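Actin-related protein 8 (Homo sapiens, PDB 4FO0) binds ATP with low basal ATPase activity, does not polymerize, and is a proposed core component of the INO80 chromatin-remodelling complex, serving transcription, replication and probably DNA repair. Local coordinates at residues 497-506 with 532-543. Sequence-based numbering, arbitrary orientation.
Sequences KKKMYSSILV and FRRIIENVDVIT
Ile-504 and Val-541 are parallel neighbours in strands 503-507 and 540-542, the last two strands of a six-stranded mixed sheet in the actin fold, where 540-542 forms an edge. Ile-504 turns both its N and its O to strand 540-542: its N donates to Asp-540 O (2.9 Å, almost straight at 173°), and its O accepts from Ile-542 N. Val-506 N then reaches Ile-542 O (2.8 Å), extending the ladder. At the start of the pairing, Asp-540 N sits above the carbonyl plane of Ser-502 O, a more bent bond (138°). Leu-505 and Ile-542 share one face, CD1 against CG2 at 3.6 Å; Leu-505 also packs on Thr-248 and Ile-250 of the central strand 247-253. The other face carries Ile-504 and Val-541, with Val-541 resting on Gln-521 of helix 516-527.

Before the strands, the ends of helices 494-502 and 530-535 meet. Tyr-501 CE2 lies over one face of the Phe-532 ring, 3.7 Å from CG and offset toward the rim, with the ring planes turned 35° apart. Lys-497 runs extended past Phe-532, CD 3.9 Å from CZ, and its NZ continues to a salt bridge with Asp-489. Ile-536, the first residue to leave the helical conformation, points CD1 at Tyr-501 CB (3.5 Å), while the Lys-498 side chain, bent at chi3, crosses that of Ile-535 at about a right angle, CD touching CG2. Parallel strands joined through helices 516-527 and 530-535 make this a beta-alpha-beta crossover of the actin-type ATPase fold, with Val-506 beside the ATP-binding Val-253 and about 10 Å from the nucleotide.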
loop_
_atom_site.group_PDB
_atom_site.type_symbol
_atom_site.label_atom_id
_atom_site.label_comp_id
_atom_site.label_asym_id
_atom_site.label_seq_id
_atom_site.Cartn_x
_atom_site.Cartn_y
_atom_site.Cartn_z
ATOM N N LYS A 497 -11.895 16.751 -17.840
ATOM C CA LYS A 497 -10.616 17.252 -17.341
ATOM C C LYS A 497 -10.790 18.373 -16.330
ATOM O O LYS A 497 -10.115 18.401 -15.304
ATOM C CB LYS A 497 -9.712 17.723 -18.470
ATOM C CG LYS A 497 -9.277 16.629 -19.400
ATOM C CD LYS A 497 -8.350 17.180 -20.470
ATOM C CE LYS A 497 -8.133 16.161 -21.568
ATOM N NZ LYS A 497 -6.883 16.410 -22.327
ATOM N N LYS A 498 -11.682 19.311 -16.613
ATOM C CA LYS A 498 -11.922 20.367 -15.647
ATOM C C LYS A 498 -12.224 19.717 -14.303
ATOM O O LYS A 498 -11.638 20.077 -13.277
ATOM C CB LYS A 498 -13.072 21.279 -16.082
ATOM C CG LYS A 498 -12.637 22.467 -16.927
ATOM C CD LYS A 498 -13.734 23.533 -17.011
ATOM C CE LYS A 498 -14.987 23.005 -17.710
ATOM N NZ LYS A 498 -16.127 23.976 -17.679
ATOM N N LYS A 499 -13.124 18.738 -14.322
ATOM C CA LYS A 499 -13.536 18.063 -13.097
ATOM C C LYS A 499 -12.376 17.358 -12.404
ATOM O O LYS A 499 -12.249 17.425 -11.186
ATOM C CB LYS A 499 -14.679 17.090 -13.382
ATOM C CG LYS A 499 -15.959 17.790 -13.841
ATOM C CD LYS A 499 -17.196 16.910 -13.705
ATOM C CE LYS A 499 -17.224 15.792 -14.742
ATOM N NZ LYS A 499 -18.321 14.814 -14.459
ATOM N N MET A 500 -11.524 16.704 -13.191
ATOM C CA MET A 500 -10.376 15.967 -12.666
ATOM C C MET A 500 -9.293 16.853 -12.052
ATOM O O MET A 500 -8.838 16.579 -10.940
ATOM C CB MET A 500 -9.759 15.077 -13.747
ATOM C CG MET A 500 -10.728 14.055 -14.345
ATOM S SD MET A 500 -11.674 13.174 -13.089
ATOM C CE MET A 500 -12.838 12.241 -14.069
ATOM N N TYR A 501 -8.868 17.897 -12.765
ATOM C CA TYR A 501 -7.866 18.815 -12.215
ATOM C C TYR A 501 -8.395 19.420 -10.935
ATOM O O TYR A 501 -7.646 19.609 -9.982
ATOM C CB TYR A 501 -7.510 19.958 -13.172
ATOM C CG TYR A 501 -6.751 19.559 -14.411
ATOM C CD1 TYR A 501 -5.421 19.177 -14.349
ATOM C CD2 TYR A 501 -7.365 19.586 -15.655
ATOM C CE1 TYR A 501 -4.720 18.808 -15.501
ATOM C CE2 TYR A 501 -6.683 19.224 -16.806
ATOM C CZ TYR A 501 -5.360 18.836 -16.725
ATOM O OH TYR A 501 -4.694 18.476 -17.878
ATOM N N SER A 502 -9.682 19.608 -10.879
ATOM C CA SER A 502 -10.271 20.328 -9.803
ATOM C C SER A 502 -10.386 19.465 -8.566
ATOM O O SER A 502 -10.577 19.945 -7.485
ATOM C CB SER A 502 -11.616 20.855 -10.267
ATOM O OG SER A 502 -12.654 20.442 -9.427
ATOM N N SER A 503 -10.264 18.172 -8.745
ATOM C CA SER A 503 -10.407 17.221 -7.649
ATOM C C SER A 503 -9.466 16.027 -7.758
ATOM O O SER A 503 -9.694 15.107 -8.548
ATOM C CB SER A 503 -11.852 16.725 -7.579
ATOM O OG SER A 503 -12.016 15.771 -6.547
ATOM N N ILE A 504 -8.416 16.041 -6.948
ATOM C CA ILE A 504 -7.501 14.899 -6.868
ATOM C C ILE A 504 -7.530 14.258 -5.478
ATOM O O ILE A 504 -7.115 14.853 -4.478
ATOM C CB ILE A 504 -6.076 15.302 -7.233
ATOM C CG1 ILE A 504 -6.062 15.889 -8.647
ATOM C CG2 ILE A 504 -5.160 14.108 -7.150
ATOM C CD1 ILE A 504 -5.086 17.042 -8.828
ATOM N N LEU A 505 -8.054 13.043 -5.421
ATOM C CA LEU A 505 -8.173 12.331 -4.159
ATOM C C LEU A 505 -6.969 11.425 -3.949
ATOM O O LEU A 505 -6.585 10.662 -4.843
ATOM C CB LEU A 505 -9.441 11.502 -4.164
ATOM C CG LEU A 505 -9.657 10.602 -2.962
ATOM C CD1 LEU A 505 -9.690 11.446 -1.699
ATOM C CD2 LEU A 505 -10.935 9.782 -3.153
ATOM N N VAL A 506 -6.357 11.524 -2.779
ATOM C CA VAL A 506 -5.215 10.669 -2.483
ATOM C C VAL A 506 -5.476 9.694 -1.342
ATOM O O VAL A 506 -5.777 10.072 -0.205
ATOM C CB VAL A 506 -3.938 11.460 -2.226
ATOM C CG1 VAL A 506 -2.812 10.499 -1.871
ATOM C CG2 VAL A 506 -3.588 12.254 -3.459
ATOM N N PHE A 532 -5.712 25.344 -18.538
ATOM C CA PHE A 532 -6.694 24.801 -17.593
ATOM C C PHE A 532 -6.581 25.445 -16.223
ATOM O O PHE A 532 -7.587 25.632 -15.526
ATOM C CB PHE A 532 -6.543 23.287 -17.449
ATOM C CG PHE A 532 -7.223 22.504 -18.533
ATOM C CD1 PHE A 532 -8.596 22.281 -18.485
ATOM C CD2 PHE A 532 -6.493 21.985 -19.604
ATOM C CE1 PHE A 532 -9.244 21.550 -19.489
ATOM C CE2 PHE A 532 -7.126 21.251 -20.615
ATOM C CZ PHE A 532 -8.508 21.033 -20.556
ATOM N N ARG A 533 -5.351 25.771 -15.840
ATOM C CA ARG A 533 -5.085 26.421 -14.560
ATOM C C ARG A 533 -5.894 27.706 -14.433
ATOM O O ARG A 533 -6.269 28.107 -13.333
ATOM C CB ARG A 533 -3.597 26.731 -14.426
ATOM C CG ARG A 533 -3.206 27.247 -13.063
ATOM C CD ARG A 533 -1.975 28.127 -13.159
ATOM N NE ARG A 533 -1.529 28.555 -11.839
ATOM C CZ ARG A 533 -0.418 28.118 -11.256
ATOM N NH1 ARG A 533 0.367 27.253 -11.891
ATOM N NH2 ARG A 533 -0.081 28.553 -10.048
ATOM N N ARG A 534 -6.152 28.344 -15.573
ATOM C CA ARG A 534 -6.950 29.564 -15.623
ATOM C C ARG A 534 -8.439 29.247 -15.581
ATOM O O ARG A 534 -9.149 29.643 -14.652
ATOM C CB ARG A 534 -6.599 30.380 -16.867
ATOM C CG ARG A 534 -5.280 31.132 -16.717
ATOM C CD ARG A 534 -4.949 31.975 -17.941
ATOM N NE ARG A 534 -4.022 31.289 -18.835
ATOM C CZ ARG A 534 -4.359 30.765 -20.009
ATOM N NH1 ARG A 534 -5.614 30.861 -20.447
ATOM N NH2 ARG A 534 -3.437 30.152 -20.748
ATOM N N ILE A 535 -8.904 28.518 -16.587
ATOM C CA ILE A 535 -10.284 28.049 -16.621
ATOM C C ILE A 535 -10.799 27.533 -15.270
ATOM O O ILE A 535 -11.995 27.578 -15.009
ATOM C CB ILE A 535 -10.437 26.913 -17.636
ATOM C CG1 ILE A 535 -9.715 27.268 -18.938
ATOM C CG2 ILE A 535 -11.908 26.598 -17.857
ATOM C CD1 ILE A 535 -9.316 26.057 -19.771
ATOM N N ILE A 536 -9.910 27.103 -14.382
ATOM C CA ILE A 536 -10.351 26.347 -13.206
ATOM C C ILE A 536 -10.181 27.105 -11.891
ATOM O O ILE A 536 -9.117 27.653 -11.617
ATOM C CB ILE A 536 -9.624 24.998 -13.096
ATOM C CG1 ILE A 536 -10.526 23.875 -13.588
ATOM C CG2 ILE A 536 -9.210 24.733 -11.660
ATOM C CD1 ILE A 536 -9.898 22.509 -13.468
ATOM N N GLU A 537 -11.247 27.153 -11.097
ATOM C CA GLU A 537 -11.285 28.016 -9.920
ATOM C C GLU A 537 -10.276 27.664 -8.832
ATOM O O GLU A 537 -9.616 28.545 -8.287
ATOM C CB GLU A 537 -12.689 28.032 -9.316
ATOM C CG GLU A 537 -13.605 26.939 -9.835
ATOM C CD GLU A 537 -14.610 26.483 -8.798
ATOM O OE1 GLU A 537 -15.143 27.345 -8.068
ATOM O OE2 GLU A 537 -14.869 25.264 -8.710
ATOM N N ASN A 538 -10.147 26.380 -8.518
ATOM C CA ASN A 538 -8.963 25.894 -7.820
ATOM C C ASN A 538 -8.683 24.414 -8.049
ATOM O O ASN A 538 -9.589 23.639 -8.340
ATOM C CB ASN A 538 -9.066 26.186 -6.325
ATOM C CG ASN A 538 -10.430 25.854 -5.760
ATOM O OD1 ASN A 538 -10.759 24.688 -5.551
ATOM N ND2 ASN A 538 -11.230 26.879 -5.505
ATOM N N VAL A 539 -7.424 24.025 -7.881
ATOM C CA VAL A 539 -7.059 22.625 -7.850
ATOM C C VAL A 539 -7.194 22.174 -6.408
ATOM O O VAL A 539 -6.606 22.766 -5.511
ATOM C CB VAL A 539 -5.612 22.424 -8.327
ATOM C CG1 VAL A 539 -5.110 21.033 -7.968
ATOM C CG2 VAL A 539 -5.515 22.667 -9.822
ATOM N N ASP A 540 -7.992 21.142 -6.176
ATOM C CA ASP A 540 -8.202 20.669 -4.815
ATOM C C ASP A 540 -7.647 19.259 -4.602
ATOM O O ASP A 540 -8.104 18.298 -5.219
ATOM C CB ASP A 540 -9.684 20.725 -4.448
ATOM C CG ASP A 540 -9.904 20.801 -2.952
ATOM O OD1 ASP A 540 -9.014 21.345 -2.256
ATOM O OD2 ASP A 540 -10.959 20.318 -2.473
ATOM N N VAL A 541 -6.645 19.147 -3.736
ATOM C CA VAL A 541 -6.133 17.844 -3.352
ATOM C C VAL A 541 -6.736 17.417 -2.019
ATOM O O VAL A 541 -6.631 18.130 -1.025
ATOM C CB VAL A 541 -4.599 17.826 -3.278
ATOM C CG1 VAL A 541 -4.122 16.492 -2.769
ATOM C CG2 VAL A 541 -4.013 18.083 -4.651
ATOM N N ILE A 542 -7.386 16.260 -2.015
ATOM C CA ILE A 542 -8.038 15.748 -0.813
ATOM C C ILE A 542 -7.260 14.555 -0.289
ATOM O O ILE A 542 -7.018 13.603 -1.035
ATOM C CB ILE A 542 -9.500 15.301 -1.101
ATOM C CG1 ILE A 542 -10.354 16.492 -1.530
ATOM C CG2 ILE A 542 -10.105 14.588 0.083
ATOM C CD1 ILE A 542 -10.198 16.794 -3.016
ATOM N N THR A 543 -6.877 14.596 0.990
ATOM C CA THR A 543 -6.107 13.496 1.574
ATOM C C THR A 543 -6.783 12.821 2.750
ATOM O O THR A 543 -6.627 11.616 2.945
ATOM C CB THR A 543 -4.703 13.927 1.989
ATOM O OG1 THR A 543 -4.788 15.105 2.803
ATOM C CG2 THR A 543 -3.864 14.200 0.745
#